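Local coordinates for protein EreC (Klebsiella pneumoniae, PDB 6XCQ) that probably hydrolyses the macrolactone ester of erythromycin and related macrolides, an esterase activity that confers antibiotic resistance, at residues 110-120 with 133-143; 159-167 with 192-203. The protein carries 1 engineered substitution. All blocks are in the same frame, centred on the assembly; numbering follows the deposited sequence.

How the interactions relate
Interaction 1 joins the end of helix 101-112 and the loop after it to helix 126-146, about 20 Å from the chain centre and partly buried. Interaction 2 lies deeper, about 17 Å from that centre, and most of its touching residues are buried; two loops and the first turns of the helices they lead into, 164-177 and 200-208, meet there. The contact centres are 26 Å apart and their nearest atoms about 9 Å, yet both involve the same helix pair: Gln103 and Pro126, near the starts of helices 101-112 and 126-146, touch residues of interaction 2. A lysine over an aromatic face marks interaction 1; interaction 2 combines apolar pairs, one Ser203-to-carbonyl bond and helix-entry caps.

Interaction 1. Residues 110-120 with 133-143; sequences YLNSTAGAHEL and GSVLIWIKSYL
A knob-into-hole contact at the end of helix 101-112 places Leu111 among Leu136, Ile139, Lys140 and Leu143 of helix 126-146. Its CD2 branch enters between neighbouring turns, 3.7 Å from Ile139 CG2, while CD1 extends toward Leu143. Lys140 runs past Leu111 in the opposite direction. Fully extended from CG outward, the lysine crosses the Tyr110 ring, and its CD lies 3.7 Å from the ring centroid, 24° off the normal, as expected of a CH-pi contact. Leu120 CD1 lies over the opposite face, offset toward the rim, so aliphatic carbons flank the ring on both faces; Leu136 O sits at its edge. Tyr110 OH reaches the backbone of Ile137, 3.4 Å from its CA, and a water links this hydroxyl to Ile137 O. Beyond the ring, Lys140 NZ makes a weak hydrogen bond to Tyr110 O (3.2 Å) and comes within 3.0 Å of Ser113 OG. Ser113 N and OG also donate to Tyr110 O, from the same face of its plane, so two bonds from Ser113 and the weak one from Lys140 converge on one carbonyl oxygen at the helix end. Leu120 CD2 packs 3.5 Å from Gly133 CA. The paired helices form the crossover between parallel neighbouring strands 94-97 and 151-154. Leu107 fills in behind Leu120 and Leu136, while Trp138 and Tyr142 turn to helix 73-90.

Interaction 2. Residues 159-167 with 192-203; sequences NTLNPRDDL and LASIDGQSAVIS
Ser203 OG donates to Thr160 O at 2.6 Å, the direct hydrogen bond between 159-167 and 192-203. The C=O...donor angle of 164° puts the hydroxyl nearly in line with the carbonyl. Beside it, Leu161 CD1 presses against Ala200 CB at 3.5 Å, tighter than usual for two carbons. Thr160 adds its methyl, CG2, which lies alongside the Gln198 carbonyl. On the other flank Pro163 CD meets Ile195 CG2 at 3.8 Å, the two side chains crossing at about a right angle, and Leu167 CD1 meets Leu192 CD1 in similar fashion. Leu161 O is buried beneath Ile195 CG2 without a polar partner in the model.

Both segments run into helices; 192-203 first leaves helix 182-191 through a type I turn, Leu192 to Ile195. A chi1 of 177° swings the Asn162 amide away from its own N, and OD1 accepts from Arg164 N at 2.9 Å, a capping bond before helix 164-177; the donor stands 47° out of the carbonyl plane. The same OD1 is modelled 2.7 Å from Ile195 O, another acceptor, a strained and doubtful approach. An ST turn precedes this cap, with Thr160 OG1 accepting from Asn162 N at 3.1 Å. In the partner segment Ser199 is the N-cap of helix 200-208, and its hydroxyl is bonded to Leu362 O. A water joins Asn159 O to Ala200 N, 2.8 Å from the latter. Around this shell, Asn159 is held by Thr128 and Gln103, Asp196 forms a salt bridge with Lys206, and helix 244-267 backs Leu161 through Thr261 and Leu262.

Interaction 1. Residues 110-120 with 133-143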
loop_
_atom_site.group_PDB
_atom_site.type_symbol
_atom_site.label_atom_id
_atom_site.label_comp_id
_atom_site.label_asym_id
_atom_site.label_seq_id
_atom_site.Cartn_x
_atom_site.Cartn_y
_atom_site.Cartn_z
ATOM N N TYR A 110 -13.614 -12.708 -0.256
ATOM C CA TYR A 110 -14.617 -11.903 0.427
ATOM C C TYR A 110 -15.478 -11.145 -0.572
ATOM O O TYR A 110 -16.711 -11.196 -0.511
ATOM C CB TYR A 110 -13.933 -10.934 1.390
ATOM C CG TYR A 110 -14.824 -9.804 1.857
ATOM C CD1 TYR A 110 -15.869 -10.044 2.758
ATOM C CD2 TYR A 110 -14.620 -8.500 1.410
ATOM C CE1 TYR A 110 -16.689 -9.005 3.205
ATOM C CE2 TYR A 110 -15.429 -7.449 1.858
ATOM C CZ TYR A 110 -16.462 -7.712 2.754
ATOM O OH TYR A 110 -17.274 -6.691 3.201
ATOM N N LEU A 111 -14.843 -10.423 -1.499
ATOM C CA LEU A 111 -15.606 -9.610 -2.441
ATOM C C LEU A 111 -16.610 -10.448 -3.220
ATOM O O LEU A 111 -17.761 -10.034 -3.406
ATOM C CB LEU A 111 -14.667 -8.893 -3.405
ATOM C CG LEU A 111 -13.844 -7.768 -2.776
ATOM C CD1 LEU A 111 -13.029 -7.060 -3.849
ATOM C CD2 LEU A 111 -14.742 -6.788 -2.021
ATOM N N ASN A 112 -16.197 -11.637 -3.666
ATOM C CA ASN A 112 -17.016 -12.466 -4.541
ATOM C C ASN A 112 -18.017 -13.324 -3.786
ATOM O O ASN A 112 -18.918 -13.888 -4.413
ATOM C CB ASN A 112 -16.112 -13.351 -5.402
ATOM C CG ASN A 112 -15.216 -12.543 -6.315
ATOM O OD1 ASN A 112 -15.689 -11.698 -7.072
ATOM N ND2 ASN A 112 -13.909 -12.786 -6.241
ATOM N N SER A 113 -17.890 -13.429 -2.469
ATOM C CA SER A 113 -18.759 -14.299 -1.693
ATOM C C SER A 113 -20.158 -13.698 -1.552
ATOM O O SER A 113 -20.377 -12.506 -1.780
ATOM C CB SER A 113 -18.166 -14.527 -0.308
ATOM O OG SER A 113 -18.359 -13.364 0.478
ATOM N N THR A 114 -21.111 -14.549 -1.157
ATOM C CA THR A 114 -22.460 -14.101 -0.821
ATOM C C THR A 114 -23.261 -15.181 -0.102
ATOM O O THR A 114 -24.129 -14.873 0.721
ATOM C CB THR A 114 -23.225 -13.658 -2.072
ATOM O OG1 THR A 114 -24.564 -13.304 -1.707
ATOM C CG2 THR A 114 -23.266 -14.775 -3.112
ATOM N N ALA A 115 -22.980 -16.449 -0.401
ATOM C CA ALA A 115 -23.810 -17.560 0.065
ATOM C C ALA A 115 -23.388 -17.987 1.473
ATOM O O ALA A 115 -22.771 -19.033 1.690
ATOM C CB ALA A 115 -23.736 -18.722 -0.918
ATOM N N GLY A 116 -23.737 -17.147 2.449
ATOM C CA GLY A 116 -23.559 -17.483 3.844
ATOM C C GLY A 116 -23.041 -16.304 4.644
ATOM O O GLY A 116 -22.980 -15.172 4.164
ATOM N N ALA A 117 -22.676 -16.588 5.894
ATOM C CA ALA A 117 -22.083 -15.600 6.792
ATOM C C ALA A 117 -20.686 -15.270 6.290
ATOM O O ALA A 117 -19.725 -15.985 6.576
ATOM C CB ALA A 117 -22.043 -16.130 8.220
ATOM N N HIS A 118 -20.566 -14.174 5.542
ATOM C CA HIS A 118 -19.328 -13.874 4.838
ATOM C C HIS A 118 -18.766 -12.515 5.220
ATOM O O HIS A 118 -18.341 -11.751 4.346
ATOM C CB HIS A 118 -19.566 -13.943 3.334
ATOM C CG HIS A 118 -19.776 -15.338 2.833
ATOM N ND1 HIS A 118 -20.383 -15.618 1.628
ATOM C CD2 HIS A 118 -19.470 -16.537 3.386
ATOM C CE1 HIS A 118 -20.430 -16.927 1.454
ATOM N NE2 HIS A 118 -19.889 -17.507 2.510
ATOM N N GLU A 119 -18.756 -12.221 6.519
ATOM C CA GLU A 119 -18.249 -10.954 7.023
ATOM C C GLU A 119 -16.763 -10.803 6.708
ATOM O O GLU A 119 -16.028 -11.787 6.593
ATOM C CB GLU A 119 -18.457 -10.865 8.537
ATOM C CG GLU A 119 -19.884 -11.137 9.004
ATOM C CD GLU A 119 -20.207 -12.628 9.129
ATOM O OE1 GLU A 119 -19.308 -13.418 9.496
ATOM O OE2 GLU A 119 -21.371 -13.004 8.869
ATOM N N LEU A 120 -16.316 -9.547 6.603
ATOM C CA LEU A 120 -14.925 -9.280 6.257
ATOM C C LEU A 120 -13.965 -9.817 7.312
ATOM O O LEU A 120 -12.846 -10.223 6.976
ATOM C CB LEU A 120 -14.714 -7.776 6.060
ATOM C CG LEU A 120 -13.257 -7.312 5.880
ATOM C CD1 LEU A 120 -12.631 -7.878 4.577
ATOM C CD2 LEU A 120 -13.210 -5.786 5.909
ATOM N N GLY A 133 -10.633 -1.880 5.998
ATOM C CA GLY A 133 -11.934 -2.501 6.215
ATOM C C GLY A 133 -13.088 -1.665 5.709
ATOM O O GLY A 133 -14.021 -2.176 5.083
ATOM N N SER A 134 -13.033 -0.359 5.958
ATOM C CA SER A 134 -14.145 0.512 5.600
ATOM C C SER A 134 -14.337 0.546 4.085
ATOM O O SER A 134 -15.459 0.392 3.581
ATOM C CB SER A 134 -13.866 1.910 6.163
ATOM O OG SER A 134 -14.129 1.916 7.562
ATOM N N VAL A 135 -13.247 0.750 3.339
ATOM C CA VAL A 135 -13.328 0.773 1.879
ATOM C C VAL A 135 -13.715 -0.598 1.341
ATOM O O VAL A 135 -14.496 -0.709 0.387
ATOM C CB VAL A 135 -11.996 1.259 1.272
ATOM C CG1 VAL A 135 -11.987 1.060 -0.235
ATOM C CG2 VAL A 135 -11.755 2.722 1.595
ATOM N N LEU A 136 -13.184 -1.664 1.943
ATOM C CA LEU A 136 -13.456 -3.008 1.425
ATOM C C LEU A 136 -14.932 -3.371 1.562
ATOM O O LEU A 136 -15.530 -3.929 0.632
ATOM C CB LEU A 136 -12.589 -4.035 2.155
ATOM C CG LEU A 136 -11.130 -4.073 1.721
ATOM C CD1 LEU A 136 -10.302 -4.860 2.745
ATOM C CD2 LEU A 136 -11.051 -4.702 0.359
ATOM N N ILE A 137 -15.533 -3.052 2.713
ATOM C CA ILE A 137 -16.959 -3.300 2.913
ATOM C C ILE A 137 -17.776 -2.507 1.905
ATOM O O ILE A 137 -18.747 -3.016 1.328
ATOM C CB ILE A 137 -17.375 -2.964 4.357
ATOM C CG1 ILE A 137 -16.669 -3.872 5.360
ATOM C CG2 ILE A 137 -18.894 -3.083 4.521
ATOM C CD1 ILE A 137 -16.694 -3.286 6.792
ATOM N N TRP A 138 -17.388 -1.252 1.662
ATOM C CA TRP A 138 -18.074 -0.461 0.648
ATOM C C TRP A 138 -17.894 -1.064 -0.747
ATOM O O TRP A 138 -18.861 -1.197 -1.504
ATOM C CB TRP A 138 -17.577 0.991 0.681
ATOM C CG TRP A 138 -18.130 1.752 -0.466
ATOM C CD1 TRP A 138 -19.364 2.337 -0.546
ATOM C CD2 TRP A 138 -17.493 1.981 -1.720
ATOM N NE1 TRP A 138 -19.526 2.927 -1.778
ATOM C CE2 TRP A 138 -18.390 2.725 -2.516
ATOM C CE3 TRP A 138 -16.249 1.631 -2.253
ATOM C CZ2 TRP A 138 -18.084 3.116 -3.808
ATOM C CZ3 TRP A 138 -15.947 2.030 -3.527
ATOM C CH2 TRP A 138 -16.858 2.765 -4.296
ATOM N N ILE A 139 -16.661 -1.446 -1.097
ATOM C CA ILE A 139 -16.381 -1.998 -2.425
ATOM C C ILE A 139 -17.291 -3.190 -2.717
ATOM O O ILE A 139 -17.869 -3.305 -3.806
ATOM C CB ILE A 139 -14.901 -2.402 -2.538
ATOM C CG1 ILE A 139 -14.010 -1.198 -2.839
ATOM C CG2 ILE A 139 -14.711 -3.464 -3.621
ATOM C CD1 ILE A 139 -12.523 -1.552 -2.812
ATOM N N LYS A 140 -17.425 -4.094 -1.748
ATOM C CA LYS A 140 -18.245 -5.284 -1.966
ATOM C C LYS A 140 -19.688 -4.904 -2.284
ATOM O O LYS A 140 -20.282 -5.433 -3.229
ATOM C CB LYS A 140 -18.175 -6.201 -0.744
ATOM C CG LYS A 140 -19.038 -7.459 -0.841
ATOM C CD LYS A 140 -18.819 -8.385 0.355
ATOM C CE LYS A 140 -19.592 -9.736 0.195
ATOM N NZ LYS A 140 -19.254 -10.665 1.325
ATOM N N SER A 141 -20.268 -3.975 -1.518
ATOM C CA SER A 141 -21.624 -3.521 -1.819
ATOM C C SER A 141 -21.682 -2.867 -3.185
ATOM O O SER A 141 -22.530 -3.210 -4.022
ATOM C CB SER A 141 -22.113 -2.550 -0.743
ATOM O OG SER A 141 -21.925 -3.087 0.553
ATOM N N TYR A 142 -20.779 -1.916 -3.423
ATOM C CA TYR A 142 -20.695 -1.231 -4.711
ATOM C C TYR A 142 -20.648 -2.214 -5.882
ATOM O O TYR A 142 -21.362 -2.052 -6.879
ATOM C CB TYR A 142 -19.463 -0.326 -4.724
ATOM C CG TYR A 142 -19.177 0.295 -6.069
ATOM C CD1 TYR A 142 -20.052 1.220 -6.631
ATOM C CD2 TYR A 142 -18.019 -0.020 -6.764
ATOM C CE1 TYR A 142 -19.789 1.799 -7.857
ATOM C CE2 TYR A 142 -17.746 0.549 -7.998
ATOM C CZ TYR A 142 -18.636 1.458 -8.535
ATOM O OH TYR A 142 -18.361 2.026 -9.750
ATOM N N LEU A 143 -19.793 -3.231 -5.791
ATOM C CA LEU A 143 -19.683 -4.183 -6.898
ATOM C C LEU A 143 -20.970 -4.985 -7.069
ATOM O O LEU A 143 -21.457 -5.151 -8.193
ATOM C CB LEU A 143 -18.490 -5.110 -6.673
ATOM C CG LEU A 143 -17.148 -4.379 -6.727
ATOM C CD1 LEU A 143 -16.000 -5.340 -6.510
ATOM C CD2 LEU A 143 -16.990 -3.610 -8.033
HETATM O O HOH W 1 -20.048 -5.331 2.101
HETATM O O HOH W 2 -19.338 -7.826 -4.526
#

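Interaction 2. Residues 159-167 with 192-203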
loop_
_atom_site.group_PDB
_atom_site.type_symbol
_atom_site.label_atom_id
_atom_site.label_comp_id
_atom_site.label_asym_id
_atom_site.label_seq_id
_atom_site.Cartn_x
_atom_site.Cartn_y
_atom_site.Cartn_z
ATOM N N ASN A 159 1.618 -7.722 5.112
ATOM C CA ASN A 159 1.765 -6.560 5.989
ATOM C C ASN A 159 1.994 -6.964 7.442
ATOM O O ASN A 159 2.166 -6.093 8.306
ATOM C CB ASN A 159 0.567 -5.612 5.841
ATOM C CG ASN A 159 -0.766 -6.269 6.123
ATOM O OD1 ASN A 159 -0.877 -7.162 6.955
ATOM N ND2 ASN A 159 -1.805 -5.794 5.441
ATOM N N THR A 160 2.025 -8.268 7.711
ATOM C CA THR A 160 2.483 -8.838 8.972
ATOM C C THR A 160 3.979 -9.095 8.996
ATOM O O THR A 160 4.520 -9.359 10.077
ATOM C CB THR A 160 1.783 -10.175 9.231
ATOM O OG1 THR A 160 2.019 -11.030 8.108
ATOM C CG2 THR A 160 0.279 -9.991 9.418
ATOM N N LEU A 161 4.645 -9.050 7.827
ATOM C CA LEU A 161 6.014 -9.561 7.643
ATOM C C LEU A 161 6.152 -10.995 8.166
ATOM O O LEU A 161 7.228 -11.434 8.564
ATOM C CB LEU A 161 7.070 -8.638 8.275
ATOM C CG LEU A 161 7.058 -7.184 7.771
ATOM C CD1 LEU A 161 8.201 -6.336 8.379
ATOM C CD2 LEU A 161 7.110 -7.134 6.246
ATOM N N ASN A 162 5.065 -11.761 8.127
ATOM C CA ASN A 162 5.138 -13.167 8.491
ATOM C C ASN A 162 5.249 -13.980 7.206
ATOM O O ASN A 162 4.296 -13.990 6.413
ATOM C CB ASN A 162 3.898 -13.579 9.280
ATOM C CG ASN A 162 3.873 -15.065 9.619
ATOM O OD1 ASN A 162 4.736 -15.847 9.191
ATOM N ND2 ASN A 162 2.872 -15.461 10.397
ATOM N N PRO A 163 6.368 -14.665 6.956
ATOM C CA PRO A 163 6.541 -15.399 5.687
ATOM C C PRO A 163 5.834 -16.742 5.612
ATOM O O PRO A 163 5.999 -17.446 4.604
ATOM C CB PRO A 163 8.060 -15.600 5.619
ATOM C CG PRO A 163 8.467 -15.732 7.054
ATOM C CD PRO A 163 7.561 -14.753 7.815
ATOM N N ARG A 164 5.052 -17.115 6.628
ATOM C CA ARG A 164 4.467 -18.451 6.671
ATOM C C ARG A 164 3.632 -18.753 5.428
ATOM O O ARG A 164 3.826 -19.790 4.789
ATOM C CB ARG A 164 3.614 -18.620 7.926
ATOM C CG ARG A 164 3.117 -20.056 8.098
ATOM C CD ARG A 164 1.887 -20.141 8.989
ATOM N NE ARG A 164 0.720 -19.479 8.405
ATOM C CZ ARG A 164 0.141 -18.399 8.921
ATOM N NH1 ARG A 164 -0.918 -17.861 8.329
ATOM N NH2 ARG A 164 0.624 -17.857 10.031
ATOM N N ASP A 165 2.669 -17.881 5.097
ATOM C CA ASP A 165 1.807 -18.124 3.938
ATOM C C ASP A 165 2.643 -18.296 2.675
ATOM O O ASP A 165 2.389 -19.192 1.865
ATOM C CB ASP A 165 0.815 -16.970 3.718
ATOM C CG ASP A 165 -0.334 -16.926 4.732
ATOM O OD1 ASP A 165 -0.574 -17.895 5.484
ATOM O OD2 ASP A 165 -1.006 -15.872 4.758
ATOM N N ASP A 166 3.636 -17.425 2.479
ATOM C CA ASP A 166 4.416 -17.494 1.249
ATOM C C ASP A 166 5.167 -18.815 1.165
ATOM O O ASP A 166 5.175 -19.467 0.117
ATOM C CB ASP A 166 5.389 -16.324 1.166
ATOM C CG ASP A 166 4.697 -15.005 0.825
ATOM O OD1 ASP A 166 3.887 -14.973 -0.131
ATOM O OD2 ASP A 166 4.982 -13.999 1.508
ATOM N N LEU A 167 5.810 -19.214 2.263
ATOM C CA LEU A 167 6.585 -20.448 2.274
ATOM C C LEU A 167 5.693 -21.662 2.090
ATOM O O LEU A 167 6.091 -22.644 1.450
ATOM C CB LEU A 167 7.358 -20.573 3.580
ATOM C CG LEU A 167 8.562 -19.663 3.784
ATOM C CD1 LEU A 167 8.685 -19.333 5.262
ATOM C CD2 LEU A 167 9.836 -20.319 3.252
ATOM N N LEU A 192 12.050 -20.396 10.036
ATOM C CA LEU A 192 11.353 -19.120 10.167
ATOM C C LEU A 192 10.000 -19.249 10.859
ATOM O O LEU A 192 9.169 -18.340 10.754
ATOM C CB LEU A 192 11.169 -18.482 8.793
ATOM C CG LEU A 192 12.440 -18.234 7.997
ATOM C CD1 LEU A 192 12.066 -18.073 6.534
ATOM C CD2 LEU A 192 13.139 -17.001 8.509
ATOM N N ALA A 193 9.759 -20.356 11.563
ATOM C CA ALA A 193 8.434 -20.580 12.135
ATOM C C ALA A 193 8.122 -19.594 13.253
ATOM O O ALA A 193 6.952 -19.259 13.471
ATOM C CB ALA A 193 8.313 -22.016 12.639
ATOM N N SER A 194 9.145 -19.102 13.954
ATOM C CA SER A 194 8.931 -18.165 15.049
ATOM C C SER A 194 8.553 -16.769 14.581
ATOM O O SER A 194 8.241 -15.921 15.422
ATOM C CB SER A 194 10.185 -18.072 15.915
ATOM O OG SER A 194 11.144 -17.240 15.301
ATOM N N ILE A 195 8.595 -16.492 13.281
ATOM C CA ILE A 195 8.180 -15.188 12.757
ATOM C C ILE A 195 6.674 -15.285 12.533
ATOM O O ILE A 195 6.209 -15.660 11.459
ATOM C CB ILE A 195 8.936 -14.815 11.481
ATOM C CG1 ILE A 195 10.427 -15.135 11.608
ATOM C CG2 ILE A 195 8.722 -13.343 11.146
ATOM C CD1 ILE A 195 11.110 -14.423 12.729
ATOM N N ASP A 196 5.892 -14.948 13.570
ATOM C CA ASP A 196 4.443 -15.130 13.499
ATOM C C ASP A 196 3.666 -13.917 14.009
ATOM O O ASP A 196 2.536 -14.061 14.487
ATOM C CB ASP A 196 4.012 -16.385 14.268
ATOM C CG ASP A 196 4.345 -16.315 15.750
ATOM O OD1 ASP A 196 4.788 -15.249 16.229
ATOM O OD2 ASP A 196 4.175 -17.342 16.440
ATOM N N GLY A 197 4.245 -12.726 13.925
ATOM C CA GLY A 197 3.552 -11.533 14.375
ATOM C C GLY A 197 2.346 -11.192 13.509
ATOM O O GLY A 197 2.114 -11.756 12.438
ATOM N N GLN A 198 1.545 -10.248 13.998
ATOM C CA GLN A 198 0.423 -9.719 13.232
ATOM C C GLN A 198 0.712 -8.313 12.735
ATOM O O GLN A 198 -0.179 -7.648 12.182
ATOM C CB GLN A 198 -0.859 -9.749 14.069
ATOM C CG GLN A 198 -1.515 -11.120 14.140
ATOM C CD GLN A 198 -2.224 -11.509 12.848
ATOM O OE1 GLN A 198 -2.416 -10.684 11.957
ATOM N NE2 GLN A 198 -2.623 -12.772 12.749
ATOM N N SER A 199 1.945 -7.850 12.921
ATOM C CA SER A 199 2.376 -6.569 12.385
ATOM C C SER A 199 3.893 -6.590 12.292
ATOM O O SER A 199 4.559 -7.452 12.874
ATOM C CB SER A 199 1.888 -5.412 13.257
ATOM O OG SER A 199 2.636 -5.374 14.455
ATOM N N ALA A 200 4.431 -5.605 11.567
ATOM C CA ALA A 200 5.876 -5.533 11.366
ATOM C C ALA A 200 6.628 -5.419 12.690
ATOM O O ALA A 200 7.713 -5.989 12.843
ATOM C CB ALA A 200 6.229 -4.354 10.455
ATOM N N VAL A 201 6.081 -4.681 13.658
ATOM C CA VAL A 201 6.811 -4.491 14.909
ATOM C C VAL A 201 6.893 -5.801 15.688
ATOM O O VAL A 201 7.937 -6.128 16.266
ATOM C CB VAL A 201 6.182 -3.356 15.741
ATOM C CG1 VAL A 201 4.714 -3.525 15.810
ATOM C CG2 VAL A 201 6.762 -3.330 17.145
ATOM N N ILE A 202 5.815 -6.586 15.701
ATOM C CA ILE A 202 5.871 -7.867 16.402
ATOM C C ILE A 202 6.809 -8.831 15.681
ATOM O O ILE A 202 7.720 -9.404 16.288
ATOM C CB ILE A 202 4.468 -8.480 16.559
ATOM C CG1 ILE A 202 3.487 -7.504 17.228
ATOM C CG2 ILE A 202 4.566 -9.780 17.361
ATOM C CD1 ILE A 202 3.973 -6.921 18.547
ATOM N N SER A 203 6.588 -9.034 14.378
ATOM C CA SER A 203 7.423 -9.971 13.621
ATOM C C SER A 203 8.899 -9.585 13.669
ATOM O O SER A 203 9.773 -10.456 13.795
ATOM C CB SER A 203 6.953 -10.058 12.168
ATOM O OG SER A 203 5.647 -10.584 12.061
HETATM O O HOH W 3 2.929 -3.840 10.045
HETATM O O HOH W 4 1.070 -13.713 11.403
#